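PDB 3O9Z: lipopolysaccharide biosynthesis protein wbpB from Thermus thermophilus, which acts as an NAD-dependent dehydrogenase in the biosynthesis of the sugar 2,3-diacetamido-2,3-dideoxy-D-mannuronic acid and binds 2-oxoglutarate. Local coordinates for residues L130-H135 against V256-G261; K164-S169 against A181-I186; E51-P56 against E60-D65. All blocks are in the same frame, centred on the assembly; numbering follows the deposited sequence.

Contact 1 (L130-H135 against V256-G261); sequences LQLRVH and VEFSEG. With NAD (nicotinamide-adenine-dinucleotide), chain E.
Leu132 and Phe258 make the apolar half of this contact. Their side chains cross at about a right angle. CD2 of Leu132 lies 3.7 Å from CD2 of the Phe258 ring, and its CD1 reaches CE2 of the same ring. A CH-pi contact joins the other pair. CB of Phe258 sits over one face of the His135 imidazole, 4.0 Å from the ring centroid and offset toward the rim. With CG anti to the backbone N (chi1 -167°), the His135 ring extends to the 256-261 segment. There NE2 gives a weak, bent hydrogen bond to Glu260 O, 3.0 Å away. ND1 caps the backbone N of Ser137 at the start of helix 136-146, which fixes the turn of the ring. Gln131 turns to the cofactor instead. Its amide pairs with the nicotinamide carboxamide of NAD: OE1 accepts from N7N at 2.9 Å and NE2 donates to O7N at 3.0 Å. A leucine in place of Gln131 would probably leave N7N and O7N of the NAD carboxamide without these partners and the group freer to turn. The chemistry is thus uneven. The Rossmann domain meets the loop that follows strand 254-257 through apolar contact and a weak NE2 bond, whereas two nearly straight bonds fix the nicotinamide amide.

Contact 2 (K164-S169 against A181-I186); sequences KWYGKS and ATNIGI. With AKG (2-oxoglutaric acid), chain F.
Tyr166 and Asn183 reach each other because both carry CG anti to the backbone N (chi1 -175° and -170°). The two side chains come from opposite directions, and the amide nitrogen meets the phenol oxygen. The contact lies in the C-terminal alpha/beta domain of the Gfo/Idh/MocA family. It joins the loop after strand 152-160 to the end of helix 180-183. Trp165 NE1 bonds to Asp44 of the second subunit, so the loop also belongs to a subunit interface. Asn183 ND2 donates to Tyr166 OH at 2.9 Å, with an N-H...O angle of 156°. The hydroxyl lies close to the amide plane of Asn183, while the phenol ring is turned well away from that plane. The rest of Asn183 is also held, since its OD1 accepts from Asn82 ND2 and its backbone O from Lys103 NZ, a residue shared by both ligand sites. Two partners therefore fix the flip of the amide in a residue that binds NAD.

Ile184 approaches the hydroxyl from the opposite direction to the tyrosine. Its CG1 lies 3.5 Å from Tyr166 OH. Its CD1 is between the phenol and the 2-oxoglutarate, 3.7 Å from AKG O1, and so forms an apolar part of the pocket wall. Tyr158 and Thr160, which bind the same ligand, pack against this isoleucine. At its base the tyrosine is steadied by its own loop. Tyr166 O accepts from both the backbone N of Ser169 and its hydroxyl, with Ser169 OG 2.8 Å away.

Contact 3 (E51-P56 against E60-D65); sequences EFFTEP and EAYLED
Pro56 O accepts the backbone N-H of Glu60 at 2.9 Å, with an N-H...O angle of 158°. This is an i to i+4 bond. It forms the first turn of helix 56-68, which follows strand 51-53, and Glu55 stands just before it at the N-cap position. CB of Glu60 also lies 3.5 Å from the same carbonyl oxygen.

The rest of the contact is carried by side chains of the strand that meet Tyr62 of the helix. Phe53 and Tyr62 cross at about a right angle. The outer end of the phenylalanine leads: CZ is 3.4 Å from Tyr62 CG and 3.5 Å from Tyr62 CB. The ring centroids are 5.2 Å apart and the planes 33° from each other, an oblique pairing. Tyr62 holds CG anti to the backbone N (chi1 173°), which carries its ring along the strand as far as Glu51. There the hydroxyl meets an aliphatic carbon, with Glu51 CG 3.3 Å from Tyr62 OH. The Glu51 chain bends at chi2. Its carboxylate goes on to a salt bridge with Lys164 of the second subunit, and Phe53 receives a cation-pi contact from Lys168 of that same subunit.

The unit is a strand and the helix that follows it in the Rossmann fold, on the edge strand within this chain. Glu60 pairs with Arg94 of its own chain and, through its other oxygen, with Arg94 of the third subunit, where Glu64 and Asp65 also bridge to arginines. The chemistry is thus divided: aromatic and aliphatic groups bind strand to helix, while the acidic groups pair with arginines and a lysine, mostly of two neighbouring subunits, consistent with a part in assembly.

Contact 3 comes first along the chain, in the Rossmann domain. Contact 2 is nested inside the loop closed by contact 1 and lies within the C-terminal domain. Contact 1 links the segment after strand 126-128 of the Rossmann sheet to the loop after strand 254-257, at an edge of the six-stranded sheet. The centres of contacts 1 and 2 are about 19 Å apart, and both contain NAD-binding residues. Contact 3 is about 35 Å from contact 1 and 29 Å from contact 2, centre to centre. Residues of 164-169 in one chain meet 51-53 of the second subunit, so contacts 2 and 3 come together across that interface though far apart within one chain.

Contact 1 (L130-H135 against V256-G261)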
loop_
_atom_site.group_PDB
_atom_site.type_symbol
_atom_site.label_atom_id
_atom_site.label_comp_id
_atom_site.label_asym_id
_atom_site.label_seq_id
_atom_site.Cartn_x
_atom_site.Cartn_y
_atom_site.Cartn_z
ATOM N N LEU A 130 21.412 -17.741 9.399
ATOM C CA LEU A 130 20.984 -18.627 10.482
ATOM C C LEU A 130 21.911 -18.332 11.651
ATOM O O LEU A 130 22.921 -19.007 11.851
ATOM C CB LEU A 130 21.107 -20.108 10.071
ATOM C CG LEU A 130 20.020 -20.503 9.076
ATOM C CD1 LEU A 130 20.413 -21.723 8.211
ATOM C CD2 LEU A 130 18.664 -20.649 9.730
ATOM N N GLN A 131 21.665 -17.264 12.404
ATOM C CA GLN A 131 22.681 -16.855 13.364
ATOM C C GLN A 131 22.884 -17.818 14.508
ATOM O O GLN A 131 23.888 -17.691 15.191
ATOM C CB GLN A 131 22.397 -15.432 13.867
ATOM C CG GLN A 131 21.278 -15.306 14.877
ATOM C CD GLN A 131 19.975 -14.763 14.314
ATOM O OE1 GLN A 131 19.275 -14.000 15.007
ATOM N NE2 GLN A 131 19.668 -15.064 13.061
ATOM N N LEU A 132 21.942 -18.721 14.779
ATOM C CA LEU A 132 22.241 -19.686 15.844
ATOM C C LEU A 132 23.472 -20.539 15.532
ATOM O O LEU A 132 24.166 -21.010 16.450
ATOM C CB LEU A 132 21.020 -20.555 16.156
ATOM C CG LEU A 132 19.827 -19.831 16.778
ATOM C CD1 LEU A 132 18.771 -20.866 17.180
ATOM C CD2 LEU A 132 20.290 -19.037 17.959
ATOM N N ARG A 133 23.767 -20.730 14.247
ATOM C CA ARG A 133 24.944 -21.539 13.890
ATOM C C ARG A 133 26.268 -20.832 14.164
ATOM O O ARG A 133 27.334 -21.457 14.072
ATOM C CB ARG A 133 24.891 -21.998 12.434
ATOM C CG ARG A 133 23.699 -22.866 12.120
ATOM C CD ARG A 133 23.844 -23.453 10.734
ATOM N NE ARG A 133 22.719 -24.270 10.318
ATOM C CZ ARG A 133 22.839 -25.290 9.483
ATOM N NH1 ARG A 133 24.037 -25.627 9.006
ATOM N NH2 ARG A 133 21.767 -25.968 9.102
ATOM N N VAL A 134 26.223 -19.540 14.485
ATOM C CA VAL A 134 27.423 -18.844 14.940
ATOM C C VAL A 134 27.341 -18.409 16.403
ATOM O O VAL A 134 28.194 -17.682 16.923
ATOM C CB VAL A 134 27.792 -17.663 13.980
ATOM C CG1 VAL A 134 27.954 -18.210 12.567
ATOM C CG2 VAL A 134 26.699 -16.568 14.007
ATOM N N HIS A 135 26.288 -18.831 17.098
ATOM C CA HIS A 135 26.197 -18.493 18.509
ATOM C C HIS A 135 27.237 -19.248 19.317
ATOM O O HIS A 135 27.272 -20.465 19.254
ATOM C CB HIS A 135 24.799 -18.851 19.019
ATOM C CG HIS A 135 24.489 -18.271 20.366
ATOM N ND1 HIS A 135 25.184 -18.609 21.505
ATOM C CD2 HIS A 135 23.578 -17.343 20.748
ATOM C CE1 HIS A 135 24.692 -17.943 22.538
ATOM N NE2 HIS A 135 23.718 -17.166 22.103
ATOM N N VAL A 256 21.124 -25.233 28.127
ATOM C CA VAL A 256 21.768 -24.076 27.479
ATOM C C VAL A 256 20.707 -23.046 27.093
ATOM O O VAL A 256 19.873 -23.332 26.233
ATOM C CB VAL A 256 22.611 -24.518 26.264
ATOM C CG1 VAL A 256 23.202 -23.321 25.488
ATOM C CG2 VAL A 256 23.756 -25.453 26.699
ATOM N N GLU A 257 20.714 -21.876 27.741
ATOM C CA GLU A 257 19.795 -20.792 27.376
ATOM C C GLU A 257 20.591 -19.843 26.494
ATOM O O GLU A 257 21.645 -19.368 26.927
ATOM C CB GLU A 257 19.198 -20.059 28.600
ATOM C CG GLU A 257 17.831 -19.356 28.362
ATOM C CD GLU A 257 17.879 -18.111 27.483
ATOM O OE1 GLU A 257 16.791 -17.623 27.059
ATOM O OE2 GLU A 257 19.004 -17.614 27.225
ATOM N N PHE A 258 20.121 -19.591 25.272
ATOM C CA PHE A 258 20.936 -18.902 24.259
ATOM C C PHE A 258 20.403 -17.564 23.779
ATOM O O PHE A 258 20.669 -17.153 22.653
ATOM C CB PHE A 258 21.232 -19.812 23.060
ATOM C CG PHE A 258 20.019 -20.474 22.471
ATOM C CD1 PHE A 258 19.595 -21.712 22.951
ATOM C CD2 PHE A 258 19.326 -19.874 21.423
ATOM C CE1 PHE A 258 18.512 -22.370 22.362
ATOM C CE2 PHE A 258 18.229 -20.514 20.833
ATOM C CZ PHE A 258 17.827 -21.768 21.314
ATOM N N SER A 259 19.654 -16.866 24.620
ATOM C CA SER A 259 19.135 -15.556 24.249
ATOM C C SER A 259 20.189 -14.449 24.226
ATOM O O SER A 259 20.097 -13.493 23.447
ATOM C CB SER A 259 18.022 -15.174 25.215
ATOM O OG SER A 259 16.855 -15.961 24.961
ATOM N N GLU A 260 21.214 -14.608 25.052
ATOM C CA GLU A 260 22.165 -13.518 25.179
ATOM C C GLU A 260 22.996 -13.454 23.915
ATOM O O GLU A 260 23.531 -14.466 23.458
ATOM C CB GLU A 260 23.024 -13.743 26.418
ATOM C CG GLU A 260 22.256 -13.405 27.691
ATOM C CD GLU A 260 22.971 -13.846 28.957
ATOM O OE1 GLU A 260 22.913 -13.086 29.950
ATOM O OE2 GLU A 260 23.575 -14.947 28.966
ATOM N N GLY A 261 23.056 -12.266 23.310
ATOM C CA GLY A 261 23.721 -12.106 22.022
ATOM C C GLY A 261 22.949 -12.566 20.797
ATOM O O GLY A 261 23.457 -12.465 19.685
HETATM P PA NAD E . 9.169 -6.125 8.577
HETATM O O1A NAD E . 9.612 -5.220 9.664
HETATM O O2A NAD E . 7.684 -6.379 8.275
HETATM O O5B NAD E . 9.901 -5.493 7.328
HETATM C C5B NAD E . 9.600 -6.099 6.102
HETATM C C4B NAD E . 10.007 -5.122 4.972
HETATM O O4B NAD E . 9.899 -5.760 3.673
HETATM C C3B NAD E . 8.984 -3.953 4.941
HETATM O O3B NAD E . 9.642 -2.674 5.053
HETATM C C2B NAD E . 8.219 -4.139 3.620
HETATM O O2B NAD E . 7.764 -2.922 3.009
HETATM C C1B NAD E . 9.378 -4.761 2.787
HETATM N N9A NAD E . 8.845 -5.430 1.572
HETATM C C8A NAD E . 7.624 -5.911 1.209
HETATM N N7A NAD E . 7.651 -6.381 -0.036
HETATM C C5A NAD E . 8.900 -6.125 -0.545
HETATM C C6A NAD E . 9.554 -6.352 -1.815
HETATM N N6A NAD E . 8.858 -6.899 -2.859
HETATM N N1A NAD E . 10.822 -5.957 -1.823
HETATM C C2A NAD E . 11.565 -5.410 -0.871
HETATM N N3A NAD E . 10.964 -5.161 0.322
HETATM C C4A NAD E . 9.690 -5.545 0.461
HETATM O O3 NAD E . 9.839 -7.560 8.806
HETATM P PN NAD E . 11.209 -7.987 9.424
HETATM O O1N NAD E . 10.981 -8.410 10.875
HETATM O O2N NAD E . 12.262 -6.957 9.122
HETATM O O5D NAD E . 11.496 -9.389 8.715
HETATM C C5D NAD E . 12.167 -9.265 7.486
HETATM C C4D NAD E . 12.785 -10.646 7.202
HETATM O O4D NAD E . 13.832 -10.803 8.186
HETATM C C3D NAD E . 11.842 -11.851 7.323
HETATM O O3D NAD E . 12.349 -12.854 6.386
HETATM C C2D NAD E . 12.160 -12.343 8.744
HETATM O O2D NAD E . 11.954 -13.739 8.893
HETATM C C1D NAD E . 13.631 -11.982 8.988
HETATM N N1N NAD E . 13.949 -11.767 10.398
HETATM C C2N NAD E . 15.001 -12.360 10.921
HETATM C C3N NAD E . 15.411 -12.220 12.231
HETATM C C7N NAD E . 16.573 -13.024 12.650
HETATM O O7N NAD E . 17.421 -13.437 11.831
HETATM N N7N NAD E . 16.703 -13.146 13.966
HETATM C C4N NAD E . 14.658 -11.364 13.046
HETATM C C5N NAD E . 13.601 -10.681 12.441
HETATM C C6N NAD E . 13.249 -10.866 11.106
#

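Contact 2 (K164-S169 against A181-I186)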
loop_
_atom_site.group_PDB
_atom_site.type_symbol
_atom_site.label_atom_id
_atom_site.label_comp_id
_atom_site.label_asym_id
_atom_site.label_seq_id
_atom_site.Cartn_x
_atom_site.Cartn_y
_atom_site.Cartn_z
ATOM N N LYS A 164 1.018 -6.736 19.827
ATOM C CA LYS A 164 -0.230 -6.797 19.069
ATOM C C LYS A 164 -0.049 -6.486 17.595
ATOM O O LYS A 164 -0.866 -6.887 16.768
ATOM C CB LYS A 164 -1.213 -5.795 19.699
ATOM C CG LYS A 164 -1.689 -6.259 21.052
ATOM C CD LYS A 164 -2.486 -7.489 20.998
ATOM C CE LYS A 164 -2.940 -7.772 22.427
ATOM N NZ LYS A 164 -4.393 -7.950 22.302
ATOM N N TRP A 165 1.037 -5.823 17.225
ATOM C CA TRP A 165 1.276 -5.528 15.821
ATOM C C TRP A 165 1.500 -6.827 15.026
ATOM O O TRP A 165 1.214 -6.864 13.837
ATOM C CB TRP A 165 2.497 -4.589 15.697
ATOM C CG TRP A 165 3.711 -5.180 16.325
ATOM C CD1 TRP A 165 4.064 -5.095 17.645
ATOM C CD2 TRP A 165 4.678 -6.049 15.713
ATOM N NE1 TRP A 165 5.206 -5.830 17.899
ATOM C CE2 TRP A 165 5.588 -6.438 16.730
ATOM C CE3 TRP A 165 4.861 -6.521 14.389
ATOM C CZ2 TRP A 165 6.687 -7.287 16.479
ATOM C CZ3 TRP A 165 6.000 -7.320 14.137
ATOM C CH2 TRP A 165 6.826 -7.721 15.191
ATOM N N TYR A 166 2.123 -7.821 15.646
ATOM C CA TYR A 166 2.491 -9.044 14.893
ATOM C C TYR A 166 1.260 -9.663 14.244
ATOM O O TYR A 166 1.317 -10.067 13.063
ATOM C CB TYR A 166 3.225 -9.972 15.875
ATOM C CG TYR A 166 3.804 -11.227 15.292
ATOM C CD1 TYR A 166 5.154 -11.290 14.998
ATOM C CD2 TYR A 166 3.032 -12.374 15.140
ATOM C CE1 TYR A 166 5.716 -12.479 14.494
ATOM C CE2 TYR A 166 3.587 -13.580 14.640
ATOM C CZ TYR A 166 4.897 -13.585 14.330
ATOM O OH TYR A 166 5.502 -14.757 13.834
ATOM N N GLY A 167 0.137 -9.740 14.965
ATOM C CA GLY A 167 -1.111 -10.285 14.435
ATOM C C GLY A 167 -1.815 -9.514 13.346
ATOM O O GLY A 167 -2.805 -10.005 12.792
ATOM N N LYS A 168 -1.299 -8.322 13.035
ATOM C CA LYS A 168 -1.821 -7.475 11.967
ATOM C C LYS A 168 -0.824 -7.356 10.826
ATOM O O LYS A 168 -1.062 -6.609 9.874
ATOM C CB LYS A 168 -2.231 -6.095 12.508
ATOM C CG LYS A 168 -3.423 -6.301 13.445
ATOM C CD LYS A 168 -4.035 -4.941 13.822
ATOM C CE LYS A 168 -5.251 -5.227 14.692
ATOM N NZ LYS A 168 -5.851 -3.926 15.229
ATOM N N SER A 169 0.221 -8.186 10.872
ATOM C CA SER A 169 1.305 -8.115 9.861
ATOM C C SER A 169 1.296 -9.361 8.966
ATOM O O SER A 169 0.594 -10.354 9.206
ATOM C CB SER A 169 2.632 -7.995 10.612
ATOM O OG SER A 169 3.059 -9.257 11.085
ATOM N N ALA A 181 5.476 -21.929 12.990
ATOM C CA ALA A 181 6.583 -22.895 13.056
ATOM C C ALA A 181 7.656 -22.660 12.010
ATOM O O ALA A 181 8.823 -23.030 12.217
ATOM C CB ALA A 181 6.033 -24.322 12.902
ATOM N N THR A 182 7.319 -21.920 10.960
ATOM C CA THR A 182 8.331 -21.519 9.990
ATOM C C THR A 182 8.942 -20.174 10.391
ATOM O O THR A 182 10.152 -20.035 10.535
ATOM C CB THR A 182 7.715 -21.379 8.608
ATOM O OG1 THR A 182 7.296 -22.668 8.128
ATOM C CG2 THR A 182 8.732 -20.831 7.598
ATOM N N ASN A 183 8.081 -19.170 10.528
ATOM C CA ASN A 183 8.572 -17.815 10.709
ATOM C C ASN A 183 9.420 -17.678 11.945
ATOM O O ASN A 183 10.447 -17.038 11.855
ATOM C CB ASN A 183 7.415 -16.821 10.759
ATOM C CG ASN A 183 7.899 -15.400 10.712
ATOM O OD1 ASN A 183 8.686 -15.050 9.832
ATOM N ND2 ASN A 183 7.513 -14.584 11.703
ATOM N N ILE A 184 8.995 -18.262 13.068
ATOM C CA ILE A 184 9.824 -18.195 14.256
ATOM C C ILE A 184 10.557 -19.526 14.418
ATOM O O ILE A 184 11.740 -19.535 14.669
ATOM C CB ILE A 184 8.962 -17.903 15.480
ATOM C CG1 ILE A 184 8.142 -16.623 15.275
ATOM C CG2 ILE A 184 9.871 -17.763 16.713
ATOM C CD1 ILE A 184 8.934 -15.324 15.100
ATOM N N GLY A 185 9.856 -20.629 14.245
ATOM C CA GLY A 185 10.441 -21.955 14.537
ATOM C C GLY A 185 11.606 -22.370 13.683
ATOM O O GLY A 185 12.420 -23.186 14.144
ATOM N N ILE A 186 11.785 -21.760 12.507
ATOM C CA ILE A 186 12.883 -22.240 11.657
ATOM C C ILE A 186 14.222 -22.167 12.367
ATOM O O ILE A 186 15.121 -22.986 12.117
ATOM C CB ILE A 186 12.911 -21.469 10.330
ATOM C CG1 ILE A 186 13.836 -22.197 9.330
ATOM C CG2 ILE A 186 13.331 -19.988 10.492
ATOM C CD1 ILE A 186 13.154 -23.393 8.739
HETATM C C1 AKG F . 11.798 -13.185 13.743
HETATM O O1 AKG F . 11.125 -12.433 14.495
HETATM O O2 AKG F . 11.512 -13.337 12.550
HETATM C C2 AKG F . 13.016 -13.833 14.180
HETATM O O5 AKG F . 13.626 -14.544 13.384
HETATM C C3 AKG F . 13.510 -13.664 15.592
HETATM C C4 AKG F . 12.985 -14.841 16.412
HETATM C C5 AKG F . 13.254 -14.715 17.898
HETATM O O3 AKG F . 13.007 -13.638 18.474
HETATM O O4 AKG F . 13.716 -15.679 18.513
#

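Contact 3 (E51-P56 against E60-D65)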
loop_
_atom_site.group_PDB
_atom_site.type_symbol
_atom_site.label_atom_id
_atom_site.label_comp_id
_atom_site.label_asym_id
_atom_site.label_seq_id
_atom_site.Cartn_x
_atom_site.Cartn_y
_atom_site.Cartn_z
ATOM N N GLU A 51 21.427 4.163 -4.113
ATOM C CA GLU A 51 20.232 4.332 -4.906
ATOM C C GLU A 51 19.060 3.684 -4.148
ATOM O O GLU A 51 19.251 2.765 -3.349
ATOM C CB GLU A 51 20.301 3.730 -6.326
ATOM C CG GLU A 51 21.360 4.278 -7.298
ATOM C CD GLU A 51 21.371 5.768 -7.550
ATOM O OE1 GLU A 51 22.497 6.293 -7.707
ATOM O OE2 GLU A 51 20.280 6.371 -7.674
ATOM N N PHE A 52 17.843 4.087 -4.492
ATOM C CA PHE A 52 16.673 3.569 -3.790
ATOM C C PHE A 52 15.515 3.405 -4.764
ATOM O O PHE A 52 15.266 4.268 -5.619
ATOM C CB PHE A 52 16.252 4.474 -2.604
ATOM C CG PHE A 52 15.002 3.974 -1.909
ATOM C CD1 PHE A 52 15.100 2.872 -1.057
ATOM C CD2 PHE A 52 13.731 4.440 -2.260
ATOM C CE1 PHE A 52 13.973 2.334 -0.466
ATOM C CE2 PHE A 52 12.577 3.907 -1.657
ATOM C CZ PHE A 52 12.713 2.843 -0.771
ATOM N N PHE A 53 14.797 2.286 -4.681
ATOM C CA PHE A 53 13.675 1.984 -5.524
ATOM C C PHE A 53 12.482 1.513 -4.696
ATOM O O PHE A 53 12.706 0.763 -3.716
ATOM C CB PHE A 53 14.052 0.837 -6.509
ATOM C CG PHE A 53 15.166 1.244 -7.441
ATOM C CD1 PHE A 53 14.849 1.747 -8.688
ATOM C CD2 PHE A 53 16.485 1.147 -7.000
ATOM C CE1 PHE A 53 15.890 2.185 -9.535
ATOM C CE2 PHE A 53 17.534 1.617 -7.845
ATOM C CZ PHE A 53 17.185 2.147 -9.084
ATOM N N THR A 54 11.283 1.912 -5.105
ATOM C CA THR A 54 10.063 1.315 -4.574
ATOM C C THR A 54 9.471 0.227 -5.489
ATOM O O THR A 54 8.653 -0.571 -5.029
ATOM C CB THR A 54 8.957 2.383 -4.351
ATOM O OG1 THR A 54 8.684 3.010 -5.615
ATOM C CG2 THR A 54 9.379 3.405 -3.295
ATOM N N GLU A 55 9.846 0.184 -6.773
ATOM C CA GLU A 55 9.247 -0.744 -7.743
ATOM C C GLU A 55 10.289 -1.842 -8.047
ATOM O O GLU A 55 11.410 -1.575 -8.510
ATOM C CB GLU A 55 8.975 -0.036 -9.090
ATOM C CG GLU A 55 8.263 1.308 -8.872
ATOM C CD GLU A 55 6.980 1.171 -8.101
ATOM O OE1 GLU A 55 6.736 2.005 -7.206
ATOM O OE2 GLU A 55 6.196 0.242 -8.345
ATOM N N PRO A 56 9.950 -3.091 -7.696
ATOM C CA PRO A 56 10.903 -4.169 -7.972
ATOM C C PRO A 56 11.376 -4.211 -9.438
ATOM O O PRO A 56 12.525 -4.545 -9.631
ATOM C CB PRO A 56 10.087 -5.425 -7.617
ATOM C CG PRO A 56 9.187 -4.936 -6.484
ATOM C CD PRO A 56 8.742 -3.570 -6.992
ATOM N N GLU A 60 15.224 -4.066 -10.560
ATOM C CA GLU A 60 15.828 -5.131 -11.396
ATOM C C GLU A 60 16.475 -4.516 -12.652
ATOM O O GLU A 60 17.607 -4.923 -12.975
ATOM C CB GLU A 60 14.743 -6.147 -11.783
ATOM C CG GLU A 60 15.288 -7.384 -12.489
ATOM C CD GLU A 60 14.296 -8.507 -12.487
ATOM O OE1 GLU A 60 14.738 -9.664 -12.643
ATOM O OE2 GLU A 60 13.056 -8.245 -12.516
ATOM N N ALA A 61 15.736 -3.647 -13.354
ATOM C CA ALA A 61 16.295 -3.077 -14.586
ATOM C C ALA A 61 17.569 -2.331 -14.286
ATOM O O ALA A 61 18.487 -2.319 -15.112
ATOM C CB ALA A 61 15.266 -2.175 -15.237
ATOM N N TYR A 62 17.649 -1.616 -13.156
ATOM C CA TYR A 62 18.818 -0.885 -12.731
ATOM C C TYR A 62 20.005 -1.791 -12.447
ATOM O O TYR A 62 21.102 -1.559 -12.961
ATOM C CB TYR A 62 18.459 -0.000 -11.520
ATOM C CG TYR A 62 19.668 0.654 -10.924
ATOM C CD1 TYR A 62 20.270 1.712 -11.607
ATOM C CD2 TYR A 62 20.273 0.175 -9.783
ATOM C CE1 TYR A 62 21.417 2.305 -11.127
ATOM C CE2 TYR A 62 21.402 0.788 -9.276
ATOM C CZ TYR A 62 21.968 1.845 -9.954
ATOM O OH TYR A 62 23.111 2.460 -9.492
ATOM N N LEU A 63 19.748 -2.861 -11.705
ATOM C CA LEU A 63 20.807 -3.811 -11.429
ATOM C C LEU A 63 21.224 -4.522 -12.721
ATOM O O LEU A 63 22.389 -4.837 -12.829
ATOM C CB LEU A 63 20.361 -4.841 -10.389
ATOM C CG LEU A 63 20.165 -4.199 -8.993
ATOM C CD1 LEU A 63 19.731 -5.313 -8.066
ATOM C CD2 LEU A 63 21.396 -3.494 -8.407
ATOM N N GLU A 64 20.312 -4.738 -13.667
ATOM C CA GLU A 64 20.641 -5.375 -14.961
ATOM C C GLU A 64 21.484 -4.406 -15.766
ATOM O O GLU A 64 22.475 -4.845 -16.384
ATOM C CB GLU A 64 19.358 -5.752 -15.687
ATOM C CG GLU A 64 19.537 -6.585 -16.994
ATOM C CD GLU A 64 18.194 -7.016 -17.499
ATOM O OE1 GLU A 64 17.328 -6.125 -17.732
ATOM O OE2 GLU A 64 17.977 -8.258 -17.630
ATOM N N ASP A 65 21.126 -3.113 -15.783
ATOM C CA ASP A 65 22.005 -2.115 -16.386
ATOM C C ASP A 65 23.400 -2.098 -15.787
ATOM O O ASP A 65 24.377 -2.038 -16.548
ATOM C CB ASP A 65 21.404 -0.696 -16.327
ATOM C CG ASP A 65 20.137 -0.527 -17.137
ATOM O OD1 ASP A 65 19.820 -1.315 -18.066
ATOM O OD2 ASP A 65 19.431 0.486 -16.841
#